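Local coordinates for catalase-3 (Neurospora crassa, PDB 4AJ9), which breaks down hydrogen peroxide to oxygen and water as a haem-dependent catalase, and so probably protects the fungus from peroxide damage, at residues C[488-491]-C[492-496]; C[464-467]-C[468-472]; C[472-475]-C[476-479]. One frame throughout, in Å; residues are numbered along the deposited sequence.

Contact 1. Residues C[488-491]-C[492-496]; sequences SNDV and AKRVA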
loop_
_atom_site.group_PDB
_atom_site.type_symbol
_atom_site.label_atom_id
_atom_site.label_comp_id
_atom_site.label_asym_id
_atom_site.label_seq_id
_atom_site.Cartn_x
_atom_site.Cartn_y
_atom_site.Cartn_z
ATOM N N SER C 488 4.287 47.010 14.035
ATOM C CA SER C 488 4.854 48.302 13.683
ATOM C C SER C 488 3.807 49.160 12.987
ATOM O O SER C 488 3.261 48.780 11.955
ATOM C CB SER C 488 6.069 48.118 12.771
ATOM O OG SER C 488 6.465 49.344 12.186
ATOM N N ASN C 489 3.507 50.311 13.573
ATOM C CA ASN C 489 2.576 51.236 12.954
ATOM C C ASN C 489 3.016 51.678 11.556
ATOM O O ASN C 489 2.188 51.777 10.654
ATOM C CB ASN C 489 2.317 52.444 13.863
ATOM C CG ASN C 489 1.352 53.432 13.247
ATOM O OD1 ASN C 489 1.740 54.536 12.873
ATOM N ND2 ASN C 489 0.083 53.035 13.129
ATOM N N ASP C 490 4.311 51.933 11.367
ATOM C CA ASP C 490 4.809 52.348 10.056
ATOM C C ASP C 490 4.659 51.237 9.012
ATOM O O ASP C 490 4.331 51.501 7.860
ATOM C CB ASP C 490 6.280 52.760 10.123
ATOM C CG ASP C 490 6.750 53.417 8.844
ATOM O OD1 ASP C 490 6.026 54.300 8.346
ATOM O OD2 ASP C 490 7.827 53.047 8.324
ATOM N N VAL C 491 4.919 49.997 9.415
ATOM C CA VAL C 491 4.750 48.874 8.502
ATOM C C VAL C 491 3.304 48.796 8.038
ATOM O O VAL C 491 3.031 48.681 6.841
ATOM C CB VAL C 491 5.165 47.531 9.141
ATOM C CG1 VAL C 491 4.673 46.366 8.274
ATOM C CG2 VAL C 491 6.674 47.455 9.288
ATOM N N ALA C 492 2.373 48.875 8.985
ATOM C CA ALA C 492 0.960 48.765 8.648
ATOM C C ALA C 492 0.520 49.919 7.742
ATOM O O ALA C 492 -0.233 49.712 6.793
ATOM C CB ALA C 492 0.105 48.700 9.914
ATOM N N LYS C 493 0.993 51.129 8.036
ATOM C CA LYS C 493 0.714 52.293 7.185
ATOM C C LYS C 493 1.186 52.054 5.749
ATOM O O LYS C 493 0.427 52.223 4.777
ATOM C CB LYS C 493 1.354 53.566 7.771
ATOM C CG LYS C 493 0.567 54.160 8.952
ATOM C CD LYS C 493 1.407 55.145 9.767
ATOM C CE LYS C 493 1.742 56.401 8.983
ATOM N NZ LYS C 493 0.535 57.248 8.752
ATOM N N ARG C 494 2.432 51.621 5.615
ATOM C CA ARG C 494 3.011 51.435 4.295
ATOM C C ARG C 494 2.318 50.314 3.511
ATOM O O ARG C 494 2.071 50.452 2.314
ATOM C CB ARG C 494 4.526 51.243 4.410
ATOM C CG ARG C 494 5.225 52.540 4.804
ATOM C CD ARG C 494 6.559 52.311 5.480
ATOM N NE ARG C 494 7.611 51.958 4.536
ATOM C CZ ARG C 494 8.875 51.739 4.887
ATOM N NH1 ARG C 494 9.246 51.838 6.164
ATOM N NH2 ARG C 494 9.771 51.423 3.970
ATOM N N VAL C 495 1.967 49.227 4.195
ATOM C CA VAL C 495 1.202 48.149 3.568
ATOM C C VAL C 495 -0.215 48.613 3.230
ATOM O O VAL C 495 -0.709 48.374 2.131
ATOM C CB VAL C 495 1.138 46.889 4.469
ATOM C CG1 VAL C 495 0.087 45.905 3.950
ATOM C CG2 VAL C 495 2.522 46.232 4.577
ATOM N N ALA C 496 -0.859 49.285 4.178
ATOM C CA ALA C 496 -2.216 49.789 3.974
ATOM C C ALA C 496 -2.331 50.589 2.678
ATOM O O ALA C 496 -3.343 50.514 1.989
ATOM C CB ALA C 496 -2.661 50.644 5.166
#
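Asp490 and Arg494 form an i to i+4 salt bridge on the first turns of helix 489-499. Arg494 NH1 donates to Asp490 OD2 at 2.9 Å, the acceptor lying at the edge of the guanidinium, 12° out of its plane, although the carboxylate plane is turned 46° against it. The bend at chi3 (77°) turns the guanidinium so that NH1, on the CD side of the group, meets the acid. The other nitrogens are engaged as well: NE pairs with Asp677 and NH2 donates to Gln458 OE1. Replacing Arg494 by alanine is likely to leave Asp490 OD2 without this charged mate and to take from Asp677 one of its two arginine partners, the other being Arg465. At the helix start, Ser488 is the N-cap: Val491 N donates to Ser488 OG at 3.2 Å, and Ala492 N to Ser488 O at 3.1 Å. The amides of Lys493, Arg494 and Val495 follow, bonded to the carbonyls of Asn489, Asp490 and Val491. Asn489 ND2 is taken up by Asn485 OD1 and Pro504 O. Among the apolar side chains, Val491 CG1 faces Val495 CG2 at 4.3 Å. Val491 rests on Phe449 of helix 443-450, and Val495 on Leu481 and Leu484 of helix 474-487 and on Ile464 of helix 454-468.

Contact 2. Residues C[464-467]-C[468-472]; sequences IRFE and ASHVT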
loop_
_atom_site.group_PDB
_atom_site.type_symbol
_atom_site.label_atom_id
_atom_site.label_comp_id
_atom_site.label_asym_id
_atom_site.label_seq_id
_atom_site.Cartn_x
_atom_site.Cartn_y
_atom_site.Cartn_z
ATOM N N ILE C 464 4.842 41.922 1.339
ATOM C CA ILE C 464 3.540 41.899 2.005
ATOM C C ILE C 464 2.492 42.607 1.156
ATOM O O ILE C 464 1.364 42.123 1.020
ATOM C CB ILE C 464 3.597 42.531 3.408
ATOM C CG1 ILE C 464 4.576 41.752 4.303
ATOM C CG2 ILE C 464 2.197 42.570 4.028
ATOM C CD1 ILE C 464 4.841 42.416 5.686
ATOM N N ARG C 465 2.863 43.752 0.580
ATOM C CA ARG C 465 1.968 44.453 -0.348
ATOM C C ARG C 465 1.567 43.555 -1.518
ATOM O O ARG C 465 0.394 43.472 -1.883
ATOM C CB ARG C 465 2.639 45.719 -0.911
ATOM C CG ARG C 465 2.769 46.874 0.069
ATOM C CD ARG C 465 3.668 47.985 -0.524
ATOM N NE ARG C 465 3.566 49.250 0.202
ATOM C CZ ARG C 465 4.386 50.287 0.032
ATOM N NH1 ARG C 465 5.403 50.214 -0.823
ATOM N NH2 ARG C 465 4.195 51.400 0.732
ATOM N N PHE C 466 2.550 42.901 -2.128
ATOM C CA PHE C 466 2.262 42.043 -3.278
ATOM C C PHE C 466 1.269 40.946 -2.868
ATOM O O PHE C 466 0.195 40.812 -3.459
ATOM C CB PHE C 466 3.561 41.444 -3.840
ATOM C CG PHE C 466 3.344 40.352 -4.860
ATOM C CD1 PHE C 466 3.198 39.033 -4.458
ATOM C CD2 PHE C 466 3.303 40.646 -6.223
ATOM C CE1 PHE C 466 3.000 38.015 -5.388
ATOM C CE2 PHE C 466 3.105 39.633 -7.168
ATOM C CZ PHE C 466 2.957 38.312 -6.748
ATOM N N GLU C 467 1.633 40.190 -1.833
ATOM C CA GLU C 467 0.830 39.062 -1.347
ATOM C C GLU C 467 -0.572 39.438 -0.888
ATOM O O GLU C 467 -1.553 38.819 -1.296
ATOM C CB GLU C 467 1.563 38.335 -0.210
ATOM C CG GLU C 467 2.906 37.747 -0.640
ATOM C CD GLU C 467 2.986 36.246 -0.448
ATOM O OE1 GLU C 467 2.134 35.684 0.277
ATOM O OE2 GLU C 467 3.909 35.625 -1.021
ATOM N N ALA C 468 -0.666 40.440 -0.021
ATOM C CA ALA C 468 -1.940 40.814 0.567
ATOM C C ALA C 468 -2.925 41.366 -0.471
ATOM O O ALA C 468 -4.141 41.236 -0.320
ATOM C CB ALA C 468 -1.720 41.819 1.699
ATOM N N SER C 469 -2.391 41.973 -1.521
ATOM C CA SER C 469 -3.209 42.506 -2.596
ATOM C C SER C 469 -3.869 41.387 -3.403
ATOM O O SER C 469 -4.756 41.653 -4.213
ATOM C CB SER C 469 -2.389 43.421 -3.510
ATOM O OG SER C 469 -1.678 42.676 -4.478
ATOM N N HIS C 470 -3.448 40.141 -3.171
ATOM C CA HIS C 470 -4.107 38.989 -3.797
ATOM C C HIS C 470 -5.318 38.510 -3.003
ATOM O O HIS C 470 -6.109 37.702 -3.497
ATOM C CB HIS C 470 -3.136 37.815 -3.975
ATOM C CG HIS C 470 -2.124 38.023 -5.056
ATOM N ND1 HIS C 470 -0.992 38.787 -4.876
ATOM C CD2 HIS C 470 -2.072 37.566 -6.329
ATOM C CE1 HIS C 470 -0.283 38.790 -5.991
ATOM N NE2 HIS C 470 -0.917 38.059 -6.889
ATOM N N VAL C 471 -5.456 38.993 -1.770
ATOM C CA VAL C 471 -6.556 38.562 -0.909
ATOM C C VAL C 471 -7.850 39.220 -1.339
ATOM O O VAL C 471 -7.978 40.442 -1.275
ATOM C CB VAL C 471 -6.272 38.891 0.570
ATOM C CG1 VAL C 471 -7.442 38.472 1.449
ATOM C CG2 VAL C 471 -4.977 38.209 1.018
ATOM N N THR C 472 -8.805 38.414 -1.796
ATOM C CA THR C 472 -10.081 38.946 -2.271
ATOM C C THR C 472 -10.987 39.444 -1.150
ATOM O O THR C 472 -11.730 40.419 -1.327
ATOM C CB THR C 472 -10.858 37.909 -3.094
ATOM O OG1 THR C 472 -11.365 36.892 -2.222
ATOM C CG2 THR C 472 -9.958 37.279 -4.145
#
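Ala468 N to Ile464 O (2.8 Å) and Ser469 N to Arg465 O (3.2 Å) are the last i to i+4 backbone bonds here before the chain leaves helix 454-468, since His470 N turns back to Glu467 O at 3.0 Å and a type I turn runs from Ala468 to Val471. The carbonyl of Phe466, which in a continuing helix would receive the amide of His470, is gripped instead by two side chains. His470 ND1 donates to Phe466 O at 2.7 Å with the oxygen near the imidazole plane; since a carbonyl can only accept, ND1 must carry a hydrogen. Ser469 OG donates to the same Phe466 O at 2.8 Å, and the two donors arrive from opposite faces of the carbonyl plane. Ser469 OG can reach back because it sits between its own backbone N and carbonyl carbon (chi1 83°). The imidazole also meets the Phe466 ring: His470 CE1 lies 3.3 Å above one face, offset toward the rim, and is 3.4 Å from Phe466 CZ. The ring planes stand 55° apart with centroids 4.6 Å apart, an oblique pair with the single atom CE1 over the Phe466 face. Trp241 meets Phe466 edge-to-face, and Ser578 and Ala579 of a second subunit pack on Phe466 and His470. Glu467 leads off to Thr171 and Trp177, whereas Arg465 runs to the carbonyl of Arg494 and to Asp677. The arrangement is a helix C-terminus whose last carbonyls turn to side-chain donors and to a type I turn, the serine and histidine hydrogens replacing a missing backbone N-H where the chain passes into the loop leading to helix 474-487.

Contact 3. Residues C[472-475]-C[476-479]; sequences TNEQ and VKKN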
loop_
_atom_site.group_PDB
_atom_site.type_symbol
_atom_site.label_atom_id
_atom_site.label_comp_id
_atom_site.label_asym_id
_atom_site.label_seq_id
_atom_site.Cartn_x
_atom_site.Cartn_y
_atom_site.Cartn_z
ATOM N N THR C 472 -8.805 38.414 -1.796
ATOM C CA THR C 472 -10.081 38.946 -2.271
ATOM C C THR C 472 -10.987 39.444 -1.150
ATOM O O THR C 472 -11.730 40.419 -1.327
ATOM C CB THR C 472 -10.858 37.909 -3.094
ATOM O OG1 THR C 472 -11.365 36.892 -2.222
ATOM C CG2 THR C 472 -9.958 37.279 -4.145
ATOM N N ASN C 473 -10.956 38.767 -0.008
ATOM C CA ASN C 473 -11.864 39.109 1.084
ATOM C C ASN C 473 -11.410 40.359 1.829
ATOM O O ASN C 473 -10.318 40.390 2.387
ATOM C CB ASN C 473 -12.005 37.951 2.067
ATOM C CG ASN C 473 -13.010 38.249 3.164
ATOM O OD1 ASN C 473 -12.719 38.973 4.126
ATOM N ND2 ASN C 473 -14.203 37.705 3.018
ATOM N N GLU C 474 -12.250 41.391 1.836
ATOM C CA GLU C 474 -11.876 42.665 2.445
ATOM C C GLU C 474 -11.615 42.556 3.951
ATOM O O GLU C 474 -10.630 43.106 4.445
ATOM C CB GLU C 474 -12.931 43.746 2.168
ATOM C CG GLU C 474 -12.598 45.100 2.770
ATOM C CD GLU C 474 -11.774 45.983 1.836
ATOM O OE1 GLU C 474 -10.983 45.447 1.025
ATOM O OE2 GLU C 474 -11.928 47.221 1.910
ATOM N N GLN C 475 -12.491 41.871 4.687
ATOM C CA GLN C 475 -12.274 41.747 6.137
ATOM C C GLN C 475 -10.936 41.089 6.458
ATOM O O GLN C 475 -10.252 41.479 7.409
ATOM C CB GLN C 475 -13.407 40.987 6.829
ATOM C CG GLN C 475 -13.311 41.025 8.357
ATOM C CD GLN C 475 -13.241 42.452 8.882
ATOM O OE1 GLN C 475 -13.953 43.332 8.403
ATOM N NE2 GLN C 475 -12.362 42.692 9.851
ATOM N N VAL C 476 -10.567 40.076 5.677
ATOM C CA VAL C 476 -9.285 39.420 5.885
ATOM C C VAL C 476 -8.137 40.420 5.735
ATOM O O VAL C 476 -7.234 40.463 6.571
ATOM C CB VAL C 476 -9.098 38.177 4.972
ATOM C CG1 VAL C 476 -7.661 37.685 5.029
ATOM C CG2 VAL C 476 -10.074 37.063 5.384
ATOM N N LYS C 477 -8.172 41.243 4.685
ATOM C CA LYS C 477 -7.154 42.282 4.536
ATOM C C LYS C 477 -7.115 43.218 5.748
ATOM O O LYS C 477 -6.038 43.614 6.184
ATOM C CB LYS C 477 -7.318 43.067 3.227
ATOM C CG LYS C 477 -6.740 42.335 2.010
ATOM C CD LYS C 477 -6.983 43.087 0.703
ATOM C CE LYS C 477 -8.459 43.092 0.316
ATOM N NZ LYS C 477 -8.672 43.784 -0.993
ATOM N N LYS C 478 -8.282 43.566 6.293
ATOM C CA LYS C 478 -8.323 44.461 7.449
ATOM C C LYS C 478 -7.759 43.769 8.679
ATOM O O LYS C 478 -7.066 44.388 9.489
ATOM C CB LYS C 478 -9.745 44.940 7.730
ATOM C CG LYS C 478 -10.286 45.913 6.701
ATOM C CD LYS C 478 -11.712 46.309 7.064
ATOM C CE LYS C 478 -12.271 47.338 6.092
ATOM N NZ LYS C 478 -13.746 47.484 6.259
ATOM N N ASN C 479 -8.064 42.480 8.813
ATOM C CA ASN C 479 -7.528 41.666 9.904
ATOM C C ASN C 479 -6.013 41.607 9.828
ATOM O O ASN C 479 -5.326 41.684 10.841
ATOM C CB ASN C 479 -8.132 40.257 9.862
ATOM C CG ASN C 479 -9.605 40.257 10.172
ATOM O OD1 ASN C 479 -10.116 41.215 10.735
ATOM N ND2 ASN C 479 -10.297 39.180 9.814
HETATM O O HOH W 1 -8.409 46.496 -0.343
#
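Asn473 holds the N-cap of helix 474-487, its OD1 accepting from Val476 N at 2.9 Å with the donor in the carbonyl plane of the amide. With CG anti to the backbone N (chi1 -176°), the amide folds over the first turn, and Asn473 OD1 also lies 3.5 Å from Val476 CG2, the two side chains crossing at about a right angle. Its backbone carbonyl takes a longer bond from Lys477 N. The carboxylate of Asp174 accepts from Thr472 N and Asn473 N, fixing the approach to the helix.

Glu474 comes next. Its carboxylate OE1 stands 3.5 Å from Lys477 NZ, a long salt bridge, and one water closes it into a triangle by donating to Glu474 OE1 at 3.1 Å and accepting from Lys477 NZ at 2.8 Å. Lys478 passes on the other flank, its CE 4.0 Å from Glu474 CG, while Lys478 NZ remains 4.7 Å from Glu474 OE2, too far for a direct salt bridge.

Gln475 bends at chi2 (55°) to bring its amide to Asn479 one turn on. Gln475 NE2 donates to Asn479 OD1 at 2.8 Å, from above the acceptor's carbonyl plane, with the two amide planes 56° apart. Tyr401 of a third subunit packs on Gln475, Val476 and Asn479, and Leu402 of that subunit on Asn473.

The chemistry is that of a helix start secured chiefly by neutral amides, with a water-bridged ion pair on one flank; the carboxylate of Glu474, in the first turn, probably interacts favourably with the helix dipole.

Along the chain the order is contact 2, contact 3, contact 1, all within the catalase-related immune-responsive region (435-499). Contact 2 ends helix 454-468, contact 3 starts helix 474-487, and contact 1 starts helix 489-499. Contacts 2 and 3 share Thr472, with centres about 10 Å apart, and Val471 CG1 meets Val476 CG1 at 3.7 Å. Contacts 1 and 2 have centres about 14 Å apart and touch through Val495 and Ile464. Contacts 1 and 3, about 15 Å between centres, do not touch. The set thus marks three helix ends of one bundle away from the haem and active-site residues, with contacts 2 and 3 also facing other subunits.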